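Local coordinates for flagellar biosynthetic protein FlhB (Shewanella putrefaciens CN-32, PDB 6Z0W), which probably helps form the flagellar basal-body rod as part of the type III export apparatus, and is represented here by its cytoplasmic domain, at residues M8-P13 and K52-A57; P13-V17 and A28-D32; E23-A28 and V41-D47. All blocks are in the same frame, centred on the assembly; numbering follows the deposited sequence.

Contact 1: M8-P13 and K52-A57; sequences MMAEVP and KIREVA
Val12 and Ala57 bring the two backbones nearest, CA to CA 6.4 Å, where the chain leaving the short N-terminal helix passes the helical segment 52-57. Met9 to Val12 form a type I turn that takes the chain out of the helix and into a 3-10 segment, while 52-57 stays regular, with Val56 N bonded to Lys52 O and Ala57 N to Ile53 O. The interface is apolar. Val12 points toward the helix: with CG1 anti to the backbone N (chi1 176°), that methyl meets Val56 CG1 at 3.7 Å and lies 3.8 Å from the carbonyl oxygen Ile53 O. Its other methyl, Val12 CG2, touches Ile53 CG2 at 4.1 Å, so the two branches of one valine divide between Val56 and Ile53. Pro13 extends this patch, its CD 4.1 Å from Val56 CG1. On the helix side of the turn, the Met9 chain folds back at chi2 (-60°) and brings its thioether end across the Ile53 chain at about a right angle; Met9 CE lies 3.4 Å from Ile53 CG1, a tight contact for two carbons. The same methyl is 4.0 Å from Lys52 CB, and the aliphatic part of that lysine runs past the sulfur at the exposed margin. Met8 CE reaches Ile53 CD1 at 4.2 Å on the buried side. Beneath the contact lies the sheet: Met8, Val12 and Ile53 all rest on Ala43 of strand 40-46, and Ile53 and Ala57 also lie against Ile18 of strand 17-20.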
loop_
_atom_site.group_PDB
_atom_site.type_symbol
_atom_site.label_atom_id
_atom_site.label_comp_id
_atom_site.label_asym_id
_atom_site.label_seq_id
_atom_site.Cartn_x
_atom_site.Cartn_y
_atom_site.Cartn_z
ATOM N N MET A 8 -14.351 3.666 4.554
ATOM C CA MET A 8 -12.976 3.476 4.120
ATOM C C MET A 8 -12.671 4.281 2.854
ATOM O O MET A 8 -11.618 4.908 2.753
ATOM C CB MET A 8 -12.712 1.987 3.908
ATOM C CG MET A 8 -11.283 1.655 3.541
ATOM S SD MET A 8 -11.197 -0.003 2.805
ATOM C CE MET A 8 -11.994 0.286 1.241
ATOM N N MET A 9 -13.586 4.295 1.884
ATOM C CA MET A 9 -13.311 4.979 0.621
ATOM C C MET A 9 -13.150 6.476 0.810
ATOM O O MET A 9 -12.374 7.109 0.087
ATOM C CB MET A 9 -14.431 4.715 -0.391
ATOM C CG MET A 9 -14.332 3.387 -1.019
ATOM S SD MET A 9 -12.777 3.198 -1.891
ATOM C CE MET A 9 -12.865 1.451 -2.129
ATOM N N ALA A 10 -13.876 7.054 1.763
ATOM C CA ALA A 10 -13.739 8.468 2.110
ATOM C C ALA A 10 -12.359 8.835 2.633
ATOM O O ALA A 10 -12.068 10.031 2.741
ATOM C CB ALA A 10 -14.795 8.849 3.151
ATOM N N GLU A 11 -11.509 7.856 2.976
ATOM C CA GLU A 11 -10.193 8.139 3.555
ATOM C C GLU A 11 -9.074 8.185 2.528
ATOM O O GLU A 11 -8.017 8.764 2.816
ATOM C CB GLU A 11 -9.809 7.082 4.603
ATOM C CG GLU A 11 -10.542 7.163 5.930
ATOM C CD GLU A 11 -10.314 8.484 6.635
ATOM O OE1 GLU A 11 -9.185 9.018 6.537
ATOM O OE2 GLU A 11 -11.273 8.997 7.259
ATOM N N VAL A 12 -9.271 7.579 1.362
ATOM C CA VAL A 12 -8.271 7.472 0.298
ATOM C C VAL A 12 -7.671 8.831 -0.076
ATOM O O VAL A 12 -6.458 8.889 -0.348
ATOM C CB VAL A 12 -8.857 6.764 -0.944
ATOM C CG1 VAL A 12 -7.864 6.742 -2.064
ATOM C CG2 VAL A 12 -9.213 5.319 -0.633
ATOM N N PRO A 13 -8.439 9.939 -0.102
ATOM C CA PRO A 13 -7.808 11.251 -0.339
ATOM C C PRO A 13 -6.686 11.605 0.637
ATOM O O PRO A 13 -5.863 12.475 0.315
ATOM C CB PRO A 13 -8.983 12.237 -0.211
ATOM C CG PRO A 13 -10.194 11.406 -0.634
ATOM C CD PRO A 13 -9.918 10.056 -0.054
ATOM N N LYS A 52 -11.501 0.818 -7.361
ATOM C CA LYS A 52 -12.138 2.037 -6.861
ATOM C C LYS A 52 -11.161 2.854 -6.013
ATOM O O LYS A 52 -11.152 4.085 -6.093
ATOM C CB LYS A 52 -13.409 1.722 -6.067
ATOM C CG LYS A 52 -14.581 2.692 -6.355
ATOM C CD LYS A 52 -14.385 4.061 -5.664
ATOM C CE LYS A 52 -15.696 4.821 -5.435
ATOM N NZ LYS A 52 -15.541 5.894 -4.395
ATOM N N ILE A 53 -10.317 2.191 -5.225
ATOM C CA ILE A 53 -9.279 2.924 -4.501
ATOM C C ILE A 53 -8.356 3.630 -5.487
ATOM O O ILE A 53 -8.050 4.822 -5.343
ATOM C CB ILE A 53 -8.507 1.970 -3.572
ATOM C CG1 ILE A 53 -9.433 1.536 -2.446
ATOM C CG2 ILE A 53 -7.214 2.653 -3.035
ATOM C CD1 ILE A 53 -8.861 0.472 -1.538
ATOM N N ARG A 54 -7.915 2.908 -6.518
ATOM C CA ARG A 54 -7.012 3.508 -7.495
ATOM C C ARG A 54 -7.658 4.698 -8.206
ATOM O O ARG A 54 -7.027 5.759 -8.357
ATOM C CB ARG A 54 -6.559 2.438 -8.484
ATOM C CG ARG A 54 -5.615 1.425 -7.851
ATOM C CD ARG A 54 -5.344 0.252 -8.782
ATOM N NE ARG A 54 -4.786 0.696 -10.055
ATOM C CZ ARG A 54 -4.149 -0.086 -10.924
ATOM N NH1 ARG A 54 -3.959 -1.379 -10.665
ATOM N NH2 ARG A 54 -3.688 0.431 -12.055
ATOM N N GLU A 55 -8.929 4.577 -8.603
ATOM C CA GLU A 55 -9.551 5.687 -9.318
ATOM C C GLU A 55 -9.658 6.931 -8.429
ATOM O O GLU A 55 -9.415 8.051 -8.903
ATOM C CB GLU A 55 -10.905 5.267 -9.885
ATOM C CG GLU A 55 -12.107 5.578 -9.026
ATOM C CD GLU A 55 -13.431 5.263 -9.729
ATOM O OE1 GLU A 55 -13.412 4.691 -10.854
ATOM O OE2 GLU A 55 -14.489 5.574 -9.132
ATOM N N VAL A 56 -9.954 6.758 -7.127
ATOM C CA VAL A 56 -10.006 7.912 -6.223
ATOM C C VAL A 56 -8.619 8.499 -6.049
ATOM O O VAL A 56 -8.433 9.716 -6.112
ATOM C CB VAL A 56 -10.626 7.533 -4.857
ATOM C CG1 VAL A 56 -10.493 8.689 -3.844
ATOM C CG2 VAL A 56 -12.077 7.132 -5.021
ATOM N N ALA A 57 -7.616 7.642 -5.863
ATOM C CA ALA A 57 -6.251 8.128 -5.727
ATOM C C ALA A 57 -5.818 8.948 -6.943
ATOM O O ALA A 57 -5.173 9.994 -6.794
ATOM C CB ALA A 57 -5.308 6.947 -5.511
#

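Contact 2: P13-V17 and A28-D32; sequences PNADV and AVKYD
A classic beta bulge sets two residues, Asp16 and Val17, opposite the single Val29 where the chain enters strand 17-20 beside strand 25-30. Val29 O takes two donors: Asp16 N at 2.8 Å, in the carbonyl plane, and Val17 N in a weak bond. Val29 N returns a nearly straight bond (172°) to Val17 O at 2.8 Å. The bulge places the Asp16 carboxylate beside the backbone of Tyr31, where OD2 accepts Tyr31 N at 2.9 Å, nearly along its own C-O axis and almost linear (175°). A bridging water donates to the same oxygen and accepts from Lys30 NZ, which lies 4.6 Å from Asp16 OD2 and so makes no direct salt bridge with it. The lysine chain runs extended past Asn14 and bends only at its last torsion (chi4 53°), which turns NZ onto Asn14 O at 2.8 Å. A leucine in its place would probably leave both Asn14 O and the water without the ammonium donor, breaking the water link to Asp16 OD2. The amide of Asn14 turns instead to Glu11, ND2 bonding its carboxylate. Next to the bulge, Ala15 CB and Ala28 CB meet at 3.9 Å.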
loop_
_atom_site.group_PDB
_atom_site.type_symbol
_atom_site.label_atom_id
_atom_site.label_comp_id
_atom_site.label_asym_id
_atom_site.label_seq_id
_atom_site.Cartn_x
_atom_site.Cartn_y
_atom_site.Cartn_z
ATOM N N PRO A 13 -8.439 9.939 -0.102
ATOM C CA PRO A 13 -7.808 11.251 -0.339
ATOM C C PRO A 13 -6.686 11.605 0.637
ATOM O O PRO A 13 -5.863 12.475 0.315
ATOM C CB PRO A 13 -8.983 12.237 -0.211
ATOM C CG PRO A 13 -10.194 11.406 -0.634
ATOM C CD PRO A 13 -9.918 10.056 -0.054
ATOM N N ASN A 14 -6.624 10.990 1.817
ATOM C CA ASN A 14 -5.572 11.344 2.767
ATOM C C ASN A 14 -4.326 10.466 2.620
ATOM O O ASN A 14 -3.362 10.665 3.350
ATOM C CB ASN A 14 -6.097 11.259 4.202
ATOM C CG ASN A 14 -7.338 12.092 4.413
ATOM O OD1 ASN A 14 -7.462 13.190 3.876
ATOM N ND2 ASN A 14 -8.296 11.545 5.146
ATOM N N ALA A 15 -4.312 9.542 1.671
ATOM C CA ALA A 15 -3.205 8.618 1.517
ATOM C C ALA A 15 -1.966 9.345 1.000
ATOM O O ALA A 15 -2.060 10.295 0.226
ATOM C CB ALA A 15 -3.582 7.498 0.531
ATOM N N ASP A 16 -0.791 8.833 1.362
ATOM C CA ASP A 16 0.424 9.303 0.704
ATOM C C ASP A 16 0.757 8.512 -0.556
ATOM O O ASP A 16 1.398 9.054 -1.463
ATOM C CB ASP A 16 1.590 9.239 1.684
ATOM C CG ASP A 16 1.497 10.312 2.739
ATOM O OD1 ASP A 16 1.359 11.477 2.332
ATOM O OD2 ASP A 16 1.513 9.994 3.951
ATOM N N VAL A 17 0.333 7.251 -0.639
ATOM C CA VAL A 17 0.667 6.393 -1.771
ATOM C C VAL A 17 -0.331 5.251 -1.778
ATOM O O VAL A 17 -0.891 4.899 -0.735
ATOM C CB VAL A 17 2.131 5.883 -1.678
ATOM C CG1 VAL A 17 2.258 4.827 -0.585
ATOM C CG2 VAL A 17 2.612 5.310 -3.024
ATOM N N ALA A 28 -3.912 1.662 0.442
ATOM C CA ALA A 28 -3.665 3.091 0.586
ATOM C C ALA A 28 -2.904 3.314 1.893
ATOM O O ALA A 28 -3.431 3.047 2.993
ATOM C CB ALA A 28 -4.983 3.883 0.554
ATOM N N VAL A 29 -1.672 3.810 1.777
ATOM C CA VAL A 29 -0.752 3.937 2.904
ATOM C C VAL A 29 -0.606 5.408 3.290
ATOM O O VAL A 29 -0.487 6.283 2.422
ATOM C CB VAL A 29 0.613 3.302 2.556
ATOM C CG1 VAL A 29 1.635 3.461 3.723
ATOM C CG2 VAL A 29 0.433 1.830 2.191
ATOM N N LYS A 30 -0.582 5.678 4.601
ATOM C CA LYS A 30 -0.342 7.023 5.114
ATOM C C LYS A 30 0.788 7.007 6.138
ATOM O O LYS A 30 0.901 6.069 6.930
ATOM C CB LYS A 30 -1.612 7.623 5.765
ATOM C CG LYS A 30 -1.503 9.117 6.145
ATOM C CD LYS A 30 -2.888 9.659 6.540
ATOM C CE LYS A 30 -2.902 11.188 6.776
ATOM N NZ LYS A 30 -2.327 11.940 5.612
ATOM N N TYR A 31 1.624 8.043 6.104
ATOM C CA TYR A 31 2.649 8.288 7.115
ATOM C C TYR A 31 2.316 9.594 7.817
ATOM O O TYR A 31 2.329 10.658 7.190
ATOM C CB TYR A 31 4.042 8.376 6.501
ATOM C CG TYR A 31 5.171 8.655 7.499
ATOM C CD1 TYR A 31 5.540 7.690 8.438
ATOM C CD2 TYR A 31 5.866 9.876 7.492
ATOM C CE1 TYR A 31 6.557 7.913 9.339
ATOM C CE2 TYR A 31 6.920 10.123 8.403
ATOM C CZ TYR A 31 7.251 9.143 9.326
ATOM O OH TYR A 31 8.271 9.343 10.240
ATOM N N ASP A 32 2.030 9.519 9.110
ATOM C CA ASP A 32 1.653 10.713 9.871
ATOM C C ASP A 32 2.282 10.516 11.244
ATOM O O ASP A 32 1.688 9.888 12.122
ATOM C CB ASP A 32 0.131 10.874 9.914
ATOM C CG ASP A 32 -0.332 12.108 10.689
ATOM O OD1 ASP A 32 0.506 12.925 11.136
ATOM O OD2 ASP A 32 -1.566 12.243 10.876
HETATM O O HOH W 1 0.326 12.164 5.452
#

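Contact 3: E23-A28 and V41-D47; sequences EHYAVA and VIAKGVD
Tyr25 to Ala28 and Ala43 to Val46 are the two arms of an antiparallel beta hairpin, their axes 4.7 Å apart at closest and 177° between directions. Ala26 and Gly45 make a hydrogen-bonded pair, Ala26 N to Gly45 O at 3.1 Å and Gly45 N to Ala26 O at 3.2 Å, both nearly on the line of the carbonyl. Farther along, Ala28 N donates to Ala43 O, and Ala28 O receives Ile42 N where segment 41-47 turns a corner. The non-hydrogen-bonded pairs Tyr25-Val46 and Val27-Lys44 put their side chains on one face, next to helix 68-77. There Val46 CG1 sits over one face of the Tyr25 ring, offset toward its rim, in a CH-pi contact 4.2 Å from the ring centroid. Val27 CG1 touches Lys44 CB at 3.9 Å; beyond it the lysine chain is extended and leads away to Tyr75, where NZ bonds the backbone oxygens of Tyr75 and Thr78 and makes a cation-pi contact with the Tyr75 ring. The other face carries Ala26, Ala28 and Ala43; Gly45 adds no side chain to it, which probably lets helix 47-59 lie close, Ala50 on Ala26 and Ile53 on Ala43. Glu23 and His24 lie in an Asn-Pro-Glu-His sequence that probably corresponds to the Asn-Pro-Thr-His self-cleavage motif of the family. Asp47, where strand 40-46 gives way to helix 47-59, grips this end twice: its N donates to His24 O at 2.8 Å from above the carbonyl plane, while its carboxylate, CG anti to the carbonyl carbon (chi1 -60°), accepts His24 N on OD1 at 2.9 Å. Beside that bond Glu23 OE2 comes within 2.9 Å of Asp47 OD1, two acceptors with no hydrogen bond between them, their carboxylate planes only 15° apart.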
loop_
_atom_site.group_PDB
_atom_site.type_symbol
_atom_site.label_atom_id
_atom_site.label_comp_id
_atom_site.label_asym_id
_atom_site.label_seq_id
_atom_site.Cartn_x
_atom_site.Cartn_y
_atom_site.Cartn_z
ATOM N N GLU A 23 -6.945 -10.931 -10.269
ATOM C CA GLU A 23 -6.774 -10.797 -8.832
ATOM C C GLU A 23 -5.893 -9.558 -8.634
ATOM O O GLU A 23 -4.731 -9.524 -9.050
ATOM C CB GLU A 23 -6.184 -12.065 -8.207
ATOM C CG GLU A 23 -5.912 -11.991 -6.715
ATOM C CD GLU A 23 -7.134 -12.234 -5.843
ATOM O OE1 GLU A 23 -7.178 -13.265 -5.130
ATOM O OE2 GLU A 23 -8.053 -11.392 -5.865
ATOM N N HIS A 24 -6.507 -8.525 -8.059
ATOM C CA HIS A 24 -5.938 -7.190 -7.931
ATOM C C HIS A 24 -5.848 -6.818 -6.460
ATOM O O HIS A 24 -6.718 -7.177 -5.665
ATOM C CB HIS A 24 -6.798 -6.144 -8.673
ATOM C CG HIS A 24 -6.918 -6.405 -10.144
ATOM N ND1 HIS A 24 -5.970 -5.989 -11.055
ATOM C CD2 HIS A 24 -7.849 -7.087 -10.854
ATOM C CE1 HIS A 24 -6.323 -6.383 -12.266
ATOM N NE2 HIS A 24 -7.461 -7.046 -12.170
ATOM N N TYR A 25 -4.801 -6.074 -6.113
ATOM C CA TYR A 25 -4.558 -5.605 -4.756
ATOM C C TYR A 25 -4.293 -4.105 -4.784
ATOM O O TYR A 25 -3.604 -3.621 -5.685
ATOM C CB TYR A 25 -3.335 -6.296 -4.164
ATOM C CG TYR A 25 -3.531 -7.726 -3.762
ATOM C CD1 TYR A 25 -3.764 -8.046 -2.445
ATOM C CD2 TYR A 25 -3.467 -8.751 -4.696
ATOM C CE1 TYR A 25 -3.912 -9.332 -2.048
ATOM C CE2 TYR A 25 -3.632 -10.053 -4.315
ATOM C CZ TYR A 25 -3.860 -10.334 -2.976
ATOM O OH TYR A 25 -4.028 -11.621 -2.530
ATOM N N ALA A 26 -4.819 -3.376 -3.798
ATOM C CA ALA A 26 -4.464 -1.972 -3.589
ATOM C C ALA A 26 -4.475 -1.700 -2.096
ATOM O O ALA A 26 -5.453 -2.042 -1.425
ATOM C CB ALA A 26 -5.442 -1.003 -4.289
ATOM N N VAL A 27 -3.419 -1.071 -1.580
ATOM C CA VAL A 27 -3.405 -0.629 -0.190
ATOM C C VAL A 27 -3.040 0.850 -0.164
ATOM O O VAL A 27 -2.016 1.259 -0.736
ATOM C CB VAL A 27 -2.450 -1.467 0.681
ATOM C CG1 VAL A 27 -3.040 -2.873 0.901
ATOM C CG2 VAL A 27 -1.074 -1.567 0.030
ATOM N N ALA A 28 -3.912 1.662 0.442
ATOM C CA ALA A 28 -3.665 3.091 0.586
ATOM C C ALA A 28 -2.904 3.314 1.893
ATOM O O ALA A 28 -3.431 3.047 2.993
ATOM C CB ALA A 28 -4.983 3.883 0.554
ATOM N N VAL A 41 -2.240 1.716 7.212
ATOM C CA VAL A 41 -3.138 1.497 6.082
ATOM C C VAL A 41 -4.462 2.180 6.399
ATOM O O VAL A 41 -5.058 1.915 7.444
ATOM C CB VAL A 41 -3.325 -0.008 5.817
ATOM C CG1 VAL A 41 -4.523 -0.265 4.933
ATOM C CG2 VAL A 41 -2.028 -0.595 5.213
ATOM N N ILE A 42 -4.928 3.061 5.511
ATOM C CA ILE A 42 -6.206 3.745 5.724
ATOM C C ILE A 42 -7.282 3.284 4.756
ATOM O O ILE A 42 -8.467 3.611 4.965
ATOM C CB ILE A 42 -6.054 5.279 5.652
ATOM C CG1 ILE A 42 -5.555 5.687 4.266
ATOM C CG2 ILE A 42 -5.062 5.748 6.678
ATOM C CD1 ILE A 42 -5.413 7.185 4.128
ATOM N N ALA A 43 -6.923 2.514 3.729
ATOM C CA ALA A 43 -7.894 1.837 2.879
ATOM C C ALA A 43 -7.210 0.634 2.233
ATOM O O ALA A 43 -6.002 0.664 1.978
ATOM C CB ALA A 43 -8.456 2.783 1.806
ATOM N N LYS A 44 -7.982 -0.423 1.984
ATOM C CA LYS A 44 -7.460 -1.569 1.269
ATOM C C LYS A 44 -8.615 -2.325 0.628
ATOM O O LYS A 44 -9.747 -2.275 1.103
ATOM C CB LYS A 44 -6.655 -2.503 2.194
ATOM C CG LYS A 44 -7.463 -3.382 3.156
ATOM C CD LYS A 44 -6.455 -4.338 3.825
ATOM C CE LYS A 44 -7.042 -5.417 4.712
ATOM N NZ LYS A 44 -5.931 -6.122 5.451
ATOM N N GLY A 45 -8.312 -3.027 -0.458
ATOM C CA GLY A 45 -9.314 -3.831 -1.135
ATOM C C GLY A 45 -8.663 -4.677 -2.199
ATOM O O GLY A 45 -7.519 -4.437 -2.610
ATOM N N VAL A 46 -9.396 -5.689 -2.633
ATOM C CA VAL A 46 -8.924 -6.465 -3.756
ATOM C C VAL A 46 -9.876 -6.255 -4.914
ATOM O O VAL A 46 -10.997 -5.744 -4.764
ATOM C CB VAL A 46 -8.765 -7.968 -3.440
ATOM C CG1 VAL A 46 -7.721 -8.171 -2.339
ATOM C CG2 VAL A 46 -10.133 -8.603 -3.082
ATOM N N ASP A 47 -9.390 -6.648 -6.091
ATOM C CA ASP A 47 -10.193 -6.717 -7.303
ATOM C C ASP A 47 -10.905 -5.395 -7.569
ATOM O O ASP A 47 -10.237 -4.379 -7.788
ATOM C CB ASP A 47 -11.136 -7.906 -7.196
ATOM C CG ASP A 47 -10.370 -9.232 -7.036
ATOM O OD1 ASP A 47 -9.189 -9.296 -7.457
ATOM O OD2 ASP A 47 -10.941 -10.203 -6.501
#

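Overall arrangement
Contact 3 is the buried core, strand against strand; contact 1 is partly buried over one face of the sheet, and contact 2 partly buried where the chain enters interior strand 17-20. Strand 25-30 serves both contact 2 and contact 3, through Ala28, and Pro13 is common to contacts 1 and 2. Contact 1 is purely apolar, contact 3 rests mainly on backbone bonds, with an aspartate and a CH-pi contact at one end, and contact 2 adds a lysine, an aspartate and a water. Ile42 CD1 links all three, touching Glu11 O and Ala15 N, while Met8 SD and Ile53 CD1 meet the Lys44 backbone. Contacts 2 and 3 interleave inside the loop closed by contact 1.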